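Local coordinates for CrmK (Actinoalloteichus sp. WH1-2216-6, PDB 5I1V), which is a flavoenzyme oxidase with covalently bound FAD that takes part in recycling a shunt product during caerulomycin biosynthesis, at residues D258-C270 with M280-R294. Residues are numbered along the deposited sequence; the frame is centred on the assembly and turned at random. Where two conformers were deposited one is given.
Sequences DSPNIGLYALLEC and MHAQIPVDVPDAEER
Tyr265 and Leu267 pair with Gln283 and His281 in an antiparallel beta hairpin, two central strands of the large antiparallel sheet in this FAD-linked oxidase. Four backbone hydrogen bonds tie the strands, Tyr265 N to Gln283 O (2.9 Å) among them. The buried, apolar side is the face carrying Ala266, Leu268, Met280 and Ala282, where Ala266 CB meets Ala282 CB at 3.8 Å and Phe298 of helix 291-303 packs on Met280 and on Leu264. On the opposite face the Tyr265 side chain sits about 7 Å from the FAD, next to Phe123 of its site. In the conformer given, the His281 ring, with CG between backbone N and carbonyl carbon (chi1 58°), leans across toward Leu267 CB, and one water links NE2 to Tyr265 OH.

The loop end is the solvent side, yet Arg294 is firmly gripped. Its extended chain lays one guanidinium face against Pro260 CB; NE donates to Pro289 O (3.0 Å) and NH1 to Asn261 OD1 (2.8 Å), 45° out of the amide carbonyl plane. Cutting it back to alanine would probably leave Asn261 OD1 without this donor and the 258-264 loop less firmly held to the helix start. A water donates to Arg294 O at 2.9 Å and, weakly, to Asn261 OD1.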
ATOM      1  N   ASP A 258     -24.140  -8.403 -24.117  1.00 36.49           N
ATOM      2  CA  ASP A 258     -25.392  -9.150 -24.171  1.00 39.99           C
ATOM      3  C   ASP A 258     -25.580 -10.156 -23.031  1.00 40.62           C
ATOM      4  O   ASP A 258     -26.702 -10.551 -22.743  1.00 38.28           O
ATOM      5  CB  ASP A 258     -25.470  -9.929 -25.489  1.00 47.18           C
ATOM      6  CG  ASP A 258     -25.756  -9.033 -26.685  1.00 55.36           C
ATOM      7  OD1 ASP A 258     -25.959  -7.806 -26.505  1.00 58.33           O
ATOM      8  OD2 ASP A 258     -25.783  -9.569 -27.816  1.00 62.65           O
ATOM      9  N   SER A 259     -24.495 -10.596 -22.404  1.00 33.35           N
ATOM     10  CA  SER A 259     -24.606 -11.597 -21.374  1.00 33.07           C
ATOM     11  C   SER A 259     -25.201 -11.016 -20.082  1.00 32.19           C
ATOM     12  O   SER A 259     -24.695 -10.021 -19.583  1.00 30.87           O
ATOM     13  CB  SER A 259     -23.239 -12.179 -21.025  1.00 30.20           C
ATOM     14  OG  SER A 259     -23.355 -12.933 -19.814  1.00 30.89           O
ATOM     15  N   PRO A 260     -26.226 -11.681 -19.510  1.00 31.93           N
ATOM     16  CA  PRO A 260     -26.697 -11.320 -18.168  1.00 31.60           C
ATOM     17  C   PRO A 260     -25.681 -11.585 -17.038  1.00 28.15           C
ATOM     18  O   PRO A 260     -25.907 -11.171 -15.879  1.00 26.61           O
ATOM     19  CB  PRO A 260     -27.950 -12.190 -17.995  1.00 32.94           C
ATOM     20  CG  PRO A 260     -27.672 -13.404 -18.844  1.00 34.90           C
ATOM     21  CD  PRO A 260     -26.935 -12.875 -20.041  1.00 33.73           C
ATOM     22  N   ASN A 261     -24.573 -12.248 -17.360  1.00 27.15           N
ATOM     23  CA  ASN A 261     -23.481 -12.387 -16.425  1.00 25.37           C
ATOM     24  C   ASN A 261     -22.273 -11.441 -16.706  1.00 25.09           C
ATOM     25  O   ASN A 261     -21.210 -11.620 -16.110  1.00 22.77           O
ATOM     26  CB  ASN A 261     -23.005 -13.827 -16.377  1.00 26.22           C
ATOM     27  CG  ASN A 261     -24.140 -14.801 -16.103  1.00 28.53           C
ATOM     28  OD1 ASN A 261     -24.761 -14.738 -15.051  1.00 28.71           O
ATOM     29  ND2 ASN A 261     -24.431 -15.678 -17.063  1.00 27.34           N
ATOM     30  N   ILE A 262     -22.439 -10.393 -17.518  1.00 23.77           N
ATOM     31  CA  ILE A 262     -21.265  -9.600 -17.904  1.00 24.69           C
ATOM     32  C   ILE A 262     -20.648  -8.886 -16.719  1.00 24.96           C
ATOM     33  O   ILE A 262     -19.435  -8.625 -16.715  1.00 25.48           O
ATOM     34  CB  ILE A 262     -21.541  -8.649 -19.086  1.00 25.25           C
ATOM     35  CG1 ILE A 262     -20.223  -8.077 -19.655  1.00 26.14           C
ATOM     36  CG2 ILE A 262     -22.559  -7.559 -18.699  1.00 28.15           C
ATOM     37  CD1 ILE A 262     -19.221  -9.107 -20.143  1.00 28.99           C
ATOM     38  N   GLY A 263     -21.464  -8.624 -15.707  1.00 23.98           N
ATOM     39  CA  GLY A 263     -21.030  -7.946 -14.511  1.00 25.66           C
ATOM     40  C   GLY A 263     -20.180  -8.805 -13.607  1.00 25.04           C
ATOM     41  O   GLY A 263     -19.489  -8.280 -12.743  1.00 25.07           O
ATOM     42  N   LEU A 264     -20.219 -10.124 -13.808  1.00 23.57           N
ATOM     43  CA  LEU A 264     -19.370 -11.022 -13.035  1.00 24.31           C
ATOM     44  C   LEU A 264     -17.941 -11.054 -13.605  1.00 22.62           C
ATOM     45  O   LEU A 264     -17.713 -11.428 -14.749  1.00 22.92           O
ATOM     46  CB  LEU A 264     -20.006 -12.405 -12.952  1.00 23.11           C
ATOM     47  CG  LEU A 264     -19.572 -13.412 -11.892  1.00 25.48           C
ATOM     48  CD1 LEU A 264     -20.530 -14.600 -11.851  1.00 28.17           C
ATOM     49  CD2 LEU A 264     -18.155 -13.877 -12.155  1.00 26.52           C
ATOM     50  N   TYR A 265     -16.988 -10.646 -12.777  1.00 21.99           N
ATOM     51  CA  TYR A 265     -15.562 -10.614 -13.130  1.00 21.67           C
ATOM     52  C   TYR A 265     -14.864 -11.668 -12.292  1.00 21.39           C
ATOM     53  O   TYR A 265     -15.015 -11.699 -11.072  1.00 20.63           O
ATOM     54  CB  TYR A 265     -14.962  -9.241 -12.780  1.00 22.41           C
ATOM     55  CG  TYR A 265     -13.449  -9.234 -12.779  1.00 22.99           C
ATOM     56  CD1 TYR A 265     -12.735  -9.242 -13.983  1.00 21.46           C
ATOM     57  CD2 TYR A 265     -12.728  -9.241 -11.588  1.00 23.96           C
ATOM     58  CE1 TYR A 265     -11.361  -9.261 -14.002  1.00 20.89           C
ATOM     59  CE2 TYR A 265     -11.343  -9.289 -11.595  1.00 24.32           C
ATOM     60  CZ  TYR A 265     -10.667  -9.296 -12.814  1.00 23.78           C
ATOM     61  OH  TYR A 265      -9.288  -9.305 -12.831  1.00 26.66           O
ATOM     62  N   ALA A 266     -14.060 -12.492 -12.932  1.00 22.17           N
ATOM     63  CA  ALA A 266     -13.319 -13.503 -12.190  1.00 22.81           C
ATOM     64  C   ALA A 266     -11.899 -13.691 -12.676  1.00 23.57           C
ATOM     65  O   ALA A 266     -11.618 -13.556 -13.882  1.00 25.73           O
ATOM     66  CB  ALA A 266     -14.077 -14.805 -12.238  1.00 24.05           C
ATOM     67  N   LEU A 267     -11.011 -13.999 -11.731  1.00 23.66           N
ATOM     68  CA  LEU A 267      -9.626 -14.282 -12.031  1.00 27.75           C
ATOM     69  C   LEU A 267      -9.242 -15.626 -11.408  1.00 26.28           C
ATOM     70  O   LEU A 267      -9.401 -15.821 -10.214  1.00 29.09           O
ATOM     71  CB  LEU A 267      -8.749 -13.179 -11.479  1.00 29.61           C
ATOM     72  CG  LEU A 267      -7.269 -13.221 -11.857  1.00 34.90           C
ATOM     73  CD1 LEU A 267      -6.656 -11.836 -12.053  1.00 39.94           C
ATOM     74  CD2 LEU A 267      -6.486 -13.921 -10.785  1.00 36.53           C
ATOM     75  N   LEU A 268      -8.692 -16.511 -12.229  1.00 27.04           N
ATOM     76  CA  LEU A 268      -8.250 -17.833 -11.789  1.00 26.29           C
ATOM     77  C   LEU A 268      -6.714 -17.837 -11.747  1.00 25.44           C
ATOM     78  O   LEU A 268      -6.088 -17.573 -12.733  1.00 26.59           O
ATOM     79  CB  LEU A 268      -8.732 -18.851 -12.781  1.00 27.66           C
ATOM     80  CG  LEU A 268      -8.310 -20.293 -12.503  1.00 27.24           C
ATOM     81  CD1 LEU A 268      -8.848 -20.772 -11.160  1.00 26.97           C
ATOM     82  CD2 LEU A 268      -8.809 -21.118 -13.677  1.00 29.44           C
ATOM     83  N   GLU A 269      -6.113 -18.100 -10.600  1.00 25.04           N
ATOM     84  CA  GLU A 269      -4.664 -18.100 -10.496  1.00 27.73           C
ATOM     85  C   GLU A 269      -4.232 -19.545 -10.354  1.00 27.62           C
ATOM     86  O   GLU A 269      -4.512 -20.183  -9.338  1.00 26.81           O
ATOM     87  CB  GLU A 269      -4.179 -17.359  -9.268  1.00 31.47           C
ATOM     88  CG  GLU A 269      -4.551 -15.903  -9.221  1.00 40.00           C
ATOM     89  CD  GLU A 269      -3.850 -15.152  -8.088  1.00 48.54           C
ATOM     90  OE1 GLU A 269      -4.550 -14.754  -7.131  1.00 50.52           O
ATOM     91  OE2 GLU A 269      -2.596 -14.974  -8.157  1.00 53.88           O
ATOM     92  N   CYS A 270      -3.517 -20.020 -11.350  1.00 25.72           N
ATOM     93  CA  CYS A 270      -2.993 -21.369 -11.324  1.00 29.10           C
ATOM     94  C   CYS A 270      -1.520 -21.377 -10.939  1.00 28.26           C
ATOM     95  O   CYS A 270      -0.665 -21.399 -11.793  1.00 28.19           O
ATOM     96  CB  CYS A 270      -3.160 -21.980 -12.704  1.00 28.66           C
ATOM     97  SG  CYS A 270      -4.862 -21.921 -13.276  1.00 31.11           S
ATOM     98  N   MET A 280      -9.085 -18.623  -6.895  1.00 28.66           N
ATOM     99  CA  MET A 280      -9.866 -17.759  -7.754  1.00 29.19           C
ATOM    100  C   MET A 280     -10.586 -16.717  -6.936  1.00 27.83           C
ATOM    101  O   MET A 280     -11.026 -16.997  -5.819  1.00 27.64           O
ATOM    102  CB  MET A 280     -10.855 -18.557  -8.589  1.00 29.74           C
ATOM    103  CG  MET A 280     -11.871 -17.671  -9.301  1.00 31.27           C
ATOM    104  SD  MET A 280     -13.037 -18.657 -10.206  1.00 32.78           S
ATOM    105  CE  MET A 280     -14.179 -18.965  -8.878  1.00 33.81           C
ATOM    106  N   HIS A 281     -10.668 -15.502  -7.486  1.00 27.12           N
ATOM    107  CA  HIS A 281     -11.583 -14.528  -6.922  0.50 27.91           C
ATOM    108  C   HIS A 281     -12.584 -14.098  -7.977  1.00 27.42           C
ATOM    109  O   HIS A 281     -12.282 -14.011  -9.163  1.00 28.22           O
ATOM    110  CB  HIS A 281     -10.872 -13.328  -6.293  0.50 30.55           C
ATOM    111  CG  HIS A 281      -9.992 -12.584  -7.237  0.50 31.26           C
ATOM    112  ND1 HIS A 281      -8.633 -12.787  -7.291  0.50 33.08           N
ATOM    113  CD2 HIS A 281     -10.276 -11.662  -8.183  0.50 34.05           C
ATOM    114  CE1 HIS A 281      -8.110 -12.003  -8.216  0.50 35.22           C
ATOM    115  NE2 HIS A 281      -9.084 -11.304  -8.767  0.50 36.11           N
ATOM    116  N   ALA A 282     -13.816 -13.912  -7.527  1.00 24.62           N
ATOM    117  CA  ALA A 282     -14.892 -13.472  -8.375  1.00 27.80           C
ATOM    118  C   ALA A 282     -15.748 -12.462  -7.659  1.00 26.79           C
ATOM    119  O   ALA A 282     -15.840 -12.466  -6.402  1.00 27.65           O
ATOM    120  CB  ALA A 282     -15.717 -14.644  -8.847  1.00 28.96           C
ATOM    121  N   GLN A 283     -16.329 -11.556  -8.451  1.00 25.31           N
ATOM    122  CA  GLN A 283     -17.137 -10.492  -7.930  1.00 24.12           C
ATOM    123  C   GLN A 283     -18.216 -10.167  -8.910  1.00 23.46           C
ATOM    124  O   GLN A 283     -18.036 -10.323 -10.088  1.00 22.15           O
ATOM    125  CB  GLN A 283     -16.285  -9.223  -7.619  1.00 24.73           C
ATOM    126  CG  GLN A 283     -15.636  -8.601  -8.840  1.00 26.60           C
ATOM    127  CD  GLN A 283     -14.680  -7.441  -8.594  1.00 28.73           C
ATOM    128  OE1 GLN A 283     -13.738  -7.540  -7.860  1.00 28.68           O
ATOM    129  NE2 GLN A 283     -14.914  -6.343  -9.270  1.00 32.49           N
ATOM    130  N   ILE A 284     -19.352  -9.711  -8.403  1.00 24.14           N
ATOM    131  CA  ILE A 284     -20.494  -9.318  -9.209  1.00 24.39           C
ATOM    132  C   ILE A 284     -21.233  -8.243  -8.447  1.00 24.60           C
ATOM    133  O   ILE A 284     -21.406  -8.346  -7.246  1.00 25.63           O
ATOM    134  CB  ILE A 284     -21.432 -10.508  -9.517  1.00 24.75           C
ATOM    135  CG1 ILE A 284     -22.468 -10.146 -10.588  1.00 26.05           C
ATOM    136  CG2 ILE A 284     -22.036 -11.067  -8.246  1.00 25.73           C
ATOM    137  CD1 ILE A 284     -23.360 -11.308 -11.054  1.00 26.80           C
ATOM    138  N   PRO A 285     -21.625  -7.173  -9.129  1.00 24.30           N
ATOM    139  CA  PRO A 285     -22.354  -6.170  -8.363  1.00 25.85           C
ATOM    140  C   PRO A 285     -23.660  -6.686  -7.735  1.00 28.35           C
ATOM    141  O   PRO A 285     -24.358  -7.517  -8.315  1.00 26.70           O
ATOM    142  CB  PRO A 285     -22.664  -5.091  -9.399  1.00 25.68           C
ATOM    143  CG  PRO A 285     -21.683  -5.315 -10.516  1.00 23.49           C
ATOM    144  CD  PRO A 285     -21.479  -6.808 -10.539  1.00 24.89           C
ATOM    145  N   VAL A 286     -23.983  -6.167  -6.559  1.00 30.19           N
ATOM    146  CA  VAL A 286     -25.149  -6.622  -5.809  1.00 36.79           C
ATOM    147  C   VAL A 286     -26.432  -6.246  -6.569  1.00 39.65           C
ATOM    148  O   VAL A 286     -27.441  -6.940  -6.460  1.00 40.26           O
ATOM    149  CB  VAL A 286     -25.136  -6.014  -4.380  1.00 39.79           C
ATOM    150  CG1 VAL A 286     -26.482  -6.158  -3.680  1.00 44.13           C
ATOM    151  CG2 VAL A 286     -24.048  -6.672  -3.547  1.00 38.08           C
ATOM    152  N   ASP A 287     -26.374  -5.169  -7.353  1.00 39.04           N
ATOM    153  CA  ASP A 287     -27.540  -4.660  -8.069  1.00 43.01           C
ATOM    154  C   ASP A 287     -27.824  -5.320  -9.438  1.00 40.89           C
ATOM    155  O   ASP A 287     -28.732  -4.905 -10.142  1.00 43.17           O
ATOM    156  CB  ASP A 287     -27.467  -3.130  -8.213  1.00 45.65           C
ATOM    157  CG  ASP A 287     -26.315  -2.642  -9.121  1.00 55.37           C
ATOM    158  OD1 ASP A 287     -25.306  -3.352  -9.321  1.00 59.83           O
ATOM    159  OD2 ASP A 287     -26.407  -1.498  -9.631  1.00 66.20           O
ATOM    160  N   VAL A 288     -27.047  -6.323  -9.818  1.00 37.40           N
ATOM    161  CA  VAL A 288     -27.334  -7.091 -11.034  1.00 39.24           C
ATOM    162  C   VAL A 288     -28.556  -7.958 -10.730  1.00 38.12           C
ATOM    163  O   VAL A 288     -28.661  -8.484  -9.643  1.00 39.19           O
ATOM    164  CB  VAL A 288     -26.122  -7.975 -11.463  1.00 38.70           C
ATOM    165  CG1 VAL A 288     -26.524  -9.061 -12.464  1.00 39.86           C
ATOM    166  CG2 VAL A 288     -25.063  -7.100 -12.074  1.00 39.11           C
ATOM    167  N   PRO A 289     -29.487  -8.084 -11.676  1.00 42.45           N
ATOM    168  CA  PRO A 289     -30.576  -9.044 -11.463  1.00 45.71           C
ATOM    169  C   PRO A 289     -30.122 -10.460 -11.059  1.00 42.30           C
ATOM    170  O   PRO A 289     -29.366 -11.100 -11.794  1.00 40.17           O
ATOM    171  CB  PRO A 289     -31.271  -9.060 -12.829  1.00 49.23           C
ATOM    172  CG  PRO A 289     -31.036  -7.681 -13.395  1.00 47.67           C
ATOM    173  CD  PRO A 289     -29.807  -7.109 -12.738  1.00 44.86           C
ATOM    174  N   ASP A 290     -30.590 -10.924  -9.896  1.00 41.18           N
ATOM    175  CA  ASP A 290     -30.304 -12.261  -9.355  1.00 41.05           C
ATOM    176  C   ASP A 290     -28.805 -12.507  -9.096  1.00 38.37           C
ATOM    177  O   ASP A 290     -28.301 -13.629  -9.265  1.00 35.95           O
ATOM    178  CB  ASP A 290     -30.850 -13.350 -10.285  1.00 45.86           C
ATOM    179  CG  ASP A 290     -32.326 -13.148 -10.598  1.00 52.26           C
ATOM    180  OD1 ASP A 290     -33.156 -13.190  -9.650  1.00 54.38           O
ATOM    181  OD2 ASP A 290     -32.640 -12.919 -11.786  1.00 56.81           O
ATOM    182  N   ALA A 291     -28.123 -11.458  -8.656  1.00 37.90           N
ATOM    183  CA  ALA A 291     -26.661 -11.429  -8.612  1.00 36.61           C
ATOM    184  C   ALA A 291     -26.082 -12.561  -7.801  1.00 35.15           C
ATOM    185  O   ALA A 291     -25.142 -13.243  -8.241  1.00 31.51           O
ATOM    186  CB  ALA A 291     -26.196 -10.118  -8.028  1.00 37.31           C
ATOM    187  N   GLU A 292     -26.638 -12.737  -6.611  1.00 34.81           N
ATOM    188  CA  GLU A 292     -26.178 -13.745  -5.671  1.00 39.74           C
ATOM    189  C   GLU A 292     -26.303 -15.160  -6.259  1.00 37.21           C
ATOM    190  O   GLU A 292     -25.390 -15.971  -6.146  1.00 36.48           O
ATOM    191  CB  GLU A 292     -26.998 -13.609  -4.393  1.00 44.04           C
ATOM    192  CG  GLU A 292     -26.377 -14.252  -3.190  1.00 50.86           C
ATOM    193  CD  GLU A 292     -26.948 -13.719  -1.884  1.00 56.06           C
ATOM    194  OE1 GLU A 292     -27.954 -12.955  -1.887  1.00 65.69           O
ATOM    195  OE2 GLU A 292     -26.380 -14.070  -0.840  1.00 56.30           O
ATOM    196  N   GLU A 293     -27.431 -15.429  -6.911  1.00 39.52           N
ATOM    197  CA  GLU A 293     -27.665 -16.696  -7.598  1.00 37.96           C
ATOM    198  C   GLU A 293     -26.774 -16.890  -8.789  1.00 34.99           C
ATOM    199  O   GLU A 293     -26.360 -18.028  -9.081  1.00 33.38           O
ATOM    200  CB  GLU A 293     -29.111 -16.812  -8.096  1.00 46.43           C
ATOM    201  CG  GLU A 293     -30.033 -17.586  -7.166  1.00 54.56           C
ATOM    202  CD  GLU A 293     -31.272 -18.123  -7.873  1.00 61.10           C
ATOM    203  OE1 GLU A 293     -31.456 -19.366  -7.895  1.00 65.96           O
ATOM    204  OE2 GLU A 293     -32.059 -17.310  -8.414  1.00 65.69           O
ATOM    205  N   ARG A 294     -26.506 -15.804  -9.507  1.00 32.45           N
ATOM    206  CA  ARG A 294     -25.632 -15.877 -10.677  1.00 30.54           C
ATOM    207  C   ARG A 294     -24.233 -16.316 -10.271  1.00 31.15           C
ATOM    208  O   ARG A 294     -23.572 -17.091 -10.985  1.00 30.33           O
ATOM    209  CB  ARG A 294     -25.613 -14.547 -11.430  1.00 31.28           C
ATOM    210  CG  ARG A 294     -26.892 -14.324 -12.188  1.00 30.95           C
ATOM    211  CD  ARG A 294     -26.996 -13.027 -12.986  1.00 33.47           C
ATOM    212  NE  ARG A 294     -28.270 -13.104 -13.685  1.00 35.41           N
ATOM    213  CZ  ARG A 294     -28.501 -13.905 -14.729  1.00 34.75           C
ATOM    214  NH1 ARG A 294     -27.525 -14.620 -15.282  1.00 36.95           N
ATOM    215  NH2 ARG A 294     -29.707 -13.969 -15.244  1.00 37.26           N
TER
HETATM  216  O   HOH W   1     -24.183 -17.120 -13.811  1.00 31.27           O
HETATM  217  O   HOH W   2      -8.123  -8.920 -10.658  1.00 41.23           O
HETATM  218  O   HOH W   3      -7.413 -15.536  -7.338  1.00 51.56           O